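Local atomic coordinates of probable transcriptional regulator (Pseudomonas aeruginosa, PDB entry 2ESN), a protein that probably regulates transcription as a LysR-type regulator, joining a helix-turn-helix DNA-binding domain to a domain that probably senses a small-molecule effector. Residues S99-V104 with R150-L155; F105-Y110 with L132-A137. All blocks are in the same frame, centred on the assembly; numbering follows the deposited sequence.

Contact 1: S99-V104 with R150-L155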
loop_
_atom_site.group_PDB
_atom_site.type_symbol
_atom_site.label_atom_id
_atom_site.label_comp_id
_atom_site.label_asym_id
_atom_site.label_seq_id
_atom_site.Cartn_x
_atom_site.Cartn_y
_atom_site.Cartn_z
ATOM N N SER C 99 -25.557 -21.263 9.674
ATOM C CA SER C 99 -24.546 -20.353 9.087
ATOM C C SER C 99 -23.227 -20.992 8.825
ATOM O O SER C 99 -22.777 -21.895 9.564
ATOM C CB SER C 99 -24.299 -19.124 9.974
ATOM O OG SER C 99 -23.303 -18.272 9.427
ATOM N N GLN C 100 -22.601 -20.500 7.758
ATOM C CA GLN C 100 -21.319 -21.037 7.272
ATOM C C GLN C 100 -20.278 -19.924 7.215
ATOM O O GLN C 100 -19.216 -20.090 6.616
ATOM C CB GLN C 100 -21.438 -21.636 5.876
ATOM C CG GLN C 100 -22.444 -22.775 5.724
ATOM C CD GLN C 100 -22.051 -24.011 6.520
ATOM O OE1 GLN C 100 -20.955 -24.547 6.276
ATOM N NE2 GLN C 100 -22.852 -24.449 7.381
ATOM N N ARG C 101 -20.605 -18.789 7.820
ATOM C CA ARG C 101 -19.683 -17.679 7.762
ATOM C C ARG C 101 -18.404 -17.824 8.591
ATOM O O ARG C 101 -18.304 -18.685 9.507
ATOM C CB ARG C 101 -20.359 -16.349 7.985
ATOM C CG ARG C 101 -20.849 -16.073 9.297
ATOM C CD ARG C 101 -21.377 -14.672 9.238
ATOM N NE ARG C 101 -20.263 -13.740 9.387
ATOM C CZ ARG C 101 -20.215 -12.524 8.871
ATOM N NH1 ARG C 101 -21.226 -12.087 8.116
ATOM N NH2 ARG C 101 -19.130 -11.785 9.087
ATOM N N THR C 102 -17.420 -17.026 8.195
ATOM C CA THR C 102 -16.110 -16.945 8.821
ATOM C C THR C 102 -16.105 -15.573 9.457
ATOM O O THR C 102 -16.382 -14.581 8.793
ATOM C CB THR C 102 -15.007 -17.106 7.777
ATOM O OG1 THR C 102 -15.170 -18.370 7.142
ATOM C CG2 THR C 102 -13.570 -17.070 8.358
ATOM N N PHE C 103 -15.919 -15.545 10.783
ATOM C CA PHE C 103 -15.602 -14.357 11.540
ATOM C C PHE C 103 -14.089 -14.131 11.592
ATOM O O PHE C 103 -13.320 -15.079 11.843
ATOM C CB PHE C 103 -16.216 -14.430 12.941
ATOM C CG PHE C 103 -17.708 -14.420 12.922
ATOM C CD1 PHE C 103 -18.428 -15.601 12.688
ATOM C CD2 PHE C 103 -18.390 -13.235 13.098
ATOM C CE1 PHE C 103 -19.807 -15.616 12.606
ATOM C CE2 PHE C 103 -19.753 -13.204 13.052
ATOM C CZ PHE C 103 -20.490 -14.402 12.849
ATOM N N VAL C 104 -13.674 -12.892 11.316
ATOM C CA VAL C 104 -12.233 -12.545 11.233
ATOM C C VAL C 104 -11.916 -11.644 12.412
ATOM O O VAL C 104 -12.575 -10.632 12.606
ATOM C CB VAL C 104 -11.819 -11.862 9.898
ATOM C CG1 VAL C 104 -10.268 -11.505 9.873
ATOM C CG2 VAL C 104 -12.203 -12.732 8.692
ATOM N N ARG C 150 -13.052 -5.878 6.486
ATOM C CA ARG C 150 -11.983 -6.877 6.210
ATOM C C ARG C 150 -11.708 -7.683 7.498
ATOM O O ARG C 150 -11.272 -8.832 7.435
ATOM C CB ARG C 150 -10.683 -6.187 5.793
ATOM C CG ARG C 150 -9.877 -6.798 4.600
ATOM C CD ARG C 150 -8.629 -5.900 4.351
ATOM N NE ARG C 150 -8.874 -4.584 4.967
ATOM C CZ ARG C 150 -8.752 -3.383 4.384
ATOM N NH1 ARG C 150 -9.058 -2.278 5.079
ATOM N NH2 ARG C 150 -8.302 -3.282 3.128
ATOM N N ILE C 151 -11.963 -7.043 8.636
ATOM C CA ILE C 151 -11.878 -7.634 9.956
ATOM C C ILE C 151 -13.215 -7.287 10.632
ATOM O O ILE C 151 -13.629 -6.118 10.656
ATOM C CB ILE C 151 -10.694 -6.996 10.747
ATOM C CG1 ILE C 151 -9.354 -7.590 10.323
ATOM C CG2 ILE C 151 -10.844 -7.121 12.218
ATOM C CD1 ILE C 151 -8.123 -6.690 10.712
ATOM N N ASP C 152 -13.872 -8.304 11.170
ATOM C CA ASP C 152 -15.122 -8.152 11.901
ATOM C C ASP C 152 -14.854 -7.531 13.256
ATOM O O ASP C 152 -15.553 -6.634 13.667
ATOM C CB ASP C 152 -15.838 -9.533 12.028
ATOM C CG ASP C 152 -16.224 -10.135 10.661
ATOM O OD1 ASP C 152 -17.140 -9.623 10.027
ATOM O OD2 ASP C 152 -15.618 -11.108 10.181
ATOM N N PHE C 153 -13.816 -8.006 13.943
ATOM C CA PHE C 153 -13.586 -7.643 15.331
ATOM C C PHE C 153 -12.092 -7.582 15.681
ATOM O O PHE C 153 -11.280 -8.182 15.022
ATOM C CB PHE C 153 -14.184 -8.711 16.269
ATOM C CG PHE C 153 -15.668 -8.855 16.202
ATOM C CD1 PHE C 153 -16.230 -9.906 15.489
ATOM C CD2 PHE C 153 -16.493 -7.989 16.889
ATOM C CE1 PHE C 153 -17.623 -10.084 15.448
ATOM C CE2 PHE C 153 -17.899 -8.112 16.810
ATOM C CZ PHE C 153 -18.467 -9.167 16.125
ATOM N N ALA C 154 -11.768 -6.921 16.782
ATOM C CA ALA C 154 -10.402 -6.898 17.273
ATOM C C ALA C 154 -10.453 -7.191 18.742
ATOM O O ALA C 154 -11.457 -6.915 19.396
ATOM C CB ALA C 154 -9.734 -5.552 16.982
ATOM N N LEU C 155 -9.383 -7.785 19.266
ATOM C CA LEU C 155 -9.333 -8.151 20.687
ATOM C C LEU C 155 -8.161 -7.442 21.356
ATOM O O LEU C 155 -7.130 -7.238 20.725
ATOM C CB LEU C 155 -9.106 -9.677 20.832
ATOM C CG LEU C 155 -10.069 -10.634 20.119
ATOM C CD1 LEU C 155 -9.686 -12.122 20.349
ATOM C CD2 LEU C 155 -11.505 -10.394 20.642
#

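Contact 2: F105-Y110 with L132-A137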
loop_
_atom_site.group_PDB
_atom_site.type_symbol
_atom_site.label_atom_id
_atom_site.label_comp_id
_atom_site.label_asym_id
_atom_site.label_seq_id
_atom_site.Cartn_x
_atom_site.Cartn_y
_atom_site.Cartn_z
ATOM N N PHE C 105 -10.987 -12.092 13.259
ATOM C CA PHE C 105 -10.610 -11.331 14.434
ATOM C C PHE C 105 -9.131 -10.974 14.314
ATOM O O PHE C 105 -8.353 -11.760 13.804
ATOM C CB PHE C 105 -10.762 -12.162 15.746
ATOM C CG PHE C 105 -12.178 -12.418 16.191
ATOM C CD1 PHE C 105 -12.654 -11.814 17.328
ATOM C CD2 PHE C 105 -12.983 -13.342 15.535
ATOM C CE1 PHE C 105 -13.971 -12.076 17.809
ATOM C CE2 PHE C 105 -14.294 -13.665 16.036
ATOM C CZ PHE C 105 -14.776 -12.990 17.160
ATOM N N ALA C 106 -8.786 -9.783 14.804
ATOM C CA ALA C 106 -7.430 -9.281 14.926
ATOM C C ALA C 106 -7.130 -9.626 16.323
ATOM O O ALA C 106 -7.950 -9.410 17.214
ATOM C CB ALA C 106 -7.403 -7.774 14.812
ATOM N N ALA C 107 -5.958 -10.188 16.555
ATOM C CA ALA C 107 -5.777 -10.866 17.873
ATOM C C ALA C 107 -4.327 -10.961 18.202
ATOM O O ALA C 107 -3.475 -10.648 17.329
ATOM C CB ALA C 107 -6.378 -12.268 17.819
ATOM N N THR C 108 -4.044 -11.375 19.445
ATOM C CA THR C 108 -2.681 -11.756 19.783
ATOM C C THR C 108 -2.642 -13.258 20.193
ATOM O O THR C 108 -3.692 -13.876 20.278
ATOM C CB THR C 108 -2.152 -10.895 20.929
ATOM O OG1 THR C 108 -2.999 -11.054 22.060
ATOM C CG2 THR C 108 -2.095 -9.420 20.512
ATOM N N ASP C 109 -1.460 -13.821 20.475
ATOM C CA ASP C 109 -1.446 -15.152 21.043
ATOM C C ASP C 109 -2.203 -15.152 22.383
ATOM O O ASP C 109 -2.949 -16.055 22.651
ATOM C CB ASP C 109 -0.024 -15.732 21.131
ATOM C CG ASP C 109 0.664 -15.396 22.429
ATOM O OD1 ASP C 109 0.573 -14.212 22.839
ATOM O OD2 ASP C 109 1.227 -16.327 23.043
ATOM N N TYR C 110 -2.079 -14.121 23.198
ATOM C CA TYR C 110 -2.788 -14.149 24.475
ATOM C C TYR C 110 -4.300 -14.153 24.324
ATOM O O TYR C 110 -4.969 -14.912 24.977
ATOM C CB TYR C 110 -2.329 -13.059 25.465
ATOM C CG TYR C 110 -3.149 -13.127 26.706
ATOM C CD1 TYR C 110 -3.198 -14.277 27.436
ATOM C CD2 TYR C 110 -3.890 -12.040 27.149
ATOM C CE1 TYR C 110 -3.962 -14.406 28.586
ATOM C CE2 TYR C 110 -4.658 -12.150 28.313
ATOM C CZ TYR C 110 -4.708 -13.359 28.997
ATOM O OH TYR C 110 -5.512 -13.554 30.124
ATOM N N LEU C 132 -13.833 -19.458 12.325
ATOM C CA LEU C 132 -13.110 -18.250 12.795
ATOM C C LEU C 132 -11.754 -18.147 12.154
ATOM O O LEU C 132 -11.085 -19.172 11.894
ATOM C CB LEU C 132 -12.988 -18.197 14.332
ATOM C CG LEU C 132 -14.050 -17.408 15.090
ATOM C CD1 LEU C 132 -15.416 -18.083 15.062
ATOM C CD2 LEU C 132 -13.648 -17.152 16.546
ATOM N N ARG C 133 -11.390 -16.912 11.818
ATOM C CA ARG C 133 -10.041 -16.595 11.272
ATOM C C ARG C 133 -9.378 -15.509 12.150
ATOM O O ARG C 133 -9.909 -14.388 12.342
ATOM C CB ARG C 133 -10.120 -16.150 9.826
ATOM C CG ARG C 133 -8.836 -16.347 9.050
ATOM C CD ARG C 133 -8.501 -15.066 8.394
ATOM N NE ARG C 133 -7.794 -15.194 7.126
ATOM C CZ ARG C 133 -6.536 -15.570 6.928
ATOM N NH1 ARG C 133 -5.711 -15.960 7.921
ATOM N NH2 ARG C 133 -6.100 -15.591 5.663
ATOM N N LEU C 134 -8.276 -15.878 12.775
ATOM C CA LEU C 134 -7.558 -14.893 13.628
ATOM C C LEU C 134 -6.293 -14.473 12.919
ATOM O O LEU C 134 -5.633 -15.302 12.387
ATOM C CB LEU C 134 -7.201 -15.445 14.984
ATOM C CG LEU C 134 -8.228 -15.224 16.061
ATOM C CD1 LEU C 134 -9.496 -15.998 15.702
ATOM C CD2 LEU C 134 -7.554 -15.701 17.369
ATOM N N VAL C 135 -6.007 -13.175 12.902
ATOM C CA VAL C 135 -4.869 -12.637 12.165
ATOM C C VAL C 135 -4.019 -11.820 13.110
ATOM O O VAL C 135 -4.540 -11.201 14.065
ATOM C CB VAL C 135 -5.328 -11.755 10.916
ATOM C CG1 VAL C 135 -6.123 -12.590 9.935
ATOM C CG2 VAL C 135 -6.148 -10.518 11.325
ATOM N N ASN C 136 -2.706 -11.817 12.873
ATOM C CA ASN C 136 -1.811 -10.883 13.584
ATOM C C ASN C 136 -1.953 -9.533 12.889
ATOM O O ASN C 136 -1.565 -9.403 11.751
ATOM C CB ASN C 136 -0.322 -11.302 13.439
ATOM C CG ASN C 136 0.052 -12.530 14.288
ATOM O OD1 ASN C 136 -0.462 -12.746 15.411
ATOM N ND2 ASN C 136 0.970 -13.342 13.742
ATOM N N ALA C 137 -2.569 -8.561 13.520
ATOM C CA ALA C 137 -2.658 -7.257 12.908
ATOM C C ALA C 137 -1.465 -6.363 13.325
ATOM O O ALA C 137 -0.879 -6.558 14.415
ATOM C CB ALA C 137 -3.965 -6.595 13.320
HETATM O O HOH W 1 -3.767 -7.610 16.629
#

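Contact 1: S99-V104 with R150-L155
Asp152 reaches across to 99-104 with both carboxylate oxygens. OD2 accepts the backbone N-H of Val104 (N to OD2 2.9 Å, 157° at the hydrogen) through its anti lone pair, the one turned away from OD1. OD1 takes a salt bridge at the edge of the Arg101 guanidinium, 3.1 Å from Arg101 NH2, with the two flat groups 65° apart. The carbonyl O of Val104 answers by accepting Phe153 N at 3.2 Å and, more weakly, Asp152 N. Strand 102-107 begins here to pair with strand 153-157, its parallel neighbour in the periplasmic-binding-protein-like fold of the LysR substrate-binding domain, although the touching parts still diverge by 80°. Beside these bonds, Val104 CG1 meets Ile151 CG1 at 4.0 Å, the side chains crossing at about a right angle. Phe103 and Phe153 point the same way side by side, and Phe103 CD2 lies 4.0 Å from Phe153 CE1 at the edge of the Phe153 ring. The Arg101 chain, bent at chi3, carries NE over one face of the Phe103 ring, offset toward its rim. Farther out, His294 NE2 is hydrogen-bonded to Asp152 OD1 and its ring stacks on Phe153, while Met297 of helix 293-303 packs against both phenylalanines.

Contact 2: F105-Y110 with L132-A137
Strands 105-107 and 132-136 run parallel, their short axes approaching to 4.7 Å and turned by -41°. Phe105 uses both backbone polar atoms: its N donates to Arg133 O at 2.7 Å, and its O accepts from Val135 N at 2.9 Å. Ala107 N then bonds to Val135 O at 3.0 Å, more bent at 141°. Beyond this bond the strands separate, and a water donates to Ala107 O and is weakly held by Ala137 N. On the face bearing Phe105 and Leu134, CG of Phe105 lies beside its backbone N (chi1 -72°), and the ring atom CE2 comes obliquely within 3.6 Å of Leu132 CD2. Leu134 spans two residues of the partner strand, CG against Phe105 CB and CD2 against Ala107 CB at 3.7 Å. On the face of Ala106 and Val135, Ala106 CB meets Ala137 CB at 3.9 Å, while Val135 CG2 rests 3.5 Å from Phe105 O. Leu116, Leu119 and Met120 of helix 109-126 pack on Leu132. Asn136 N is bonded to Asn210 of the second subunit, a strand of which pairs in parallel with Leu132 and Arg133, carrying the sheet across the interface. Strand 102-107, helix 109-126 and strand 131-136 form a beta-alpha-beta unit.

In the fold
Contacts 1 and 2, with centres about 10 Å apart, share strand 102-107, which lies between strands 131-136 and 153-157 in one sheet; along the chain, contact 2 is nested inside the loop closed by contact 1. Backbone pairs tie them together: Phe103 O to Arg133 N at 2.7 Å and Phe153 O to Ala106 N at 3.0 Å are probable hydrogen bonds. Phe105 also packs back on contact 1, its CD1 lying 3.6 Å from Phe153 CB and 3.8 Å from Leu155 CD2. The second subunit touches contact 2 but not contact 1, and its strand continues the sheet beyond 131-136.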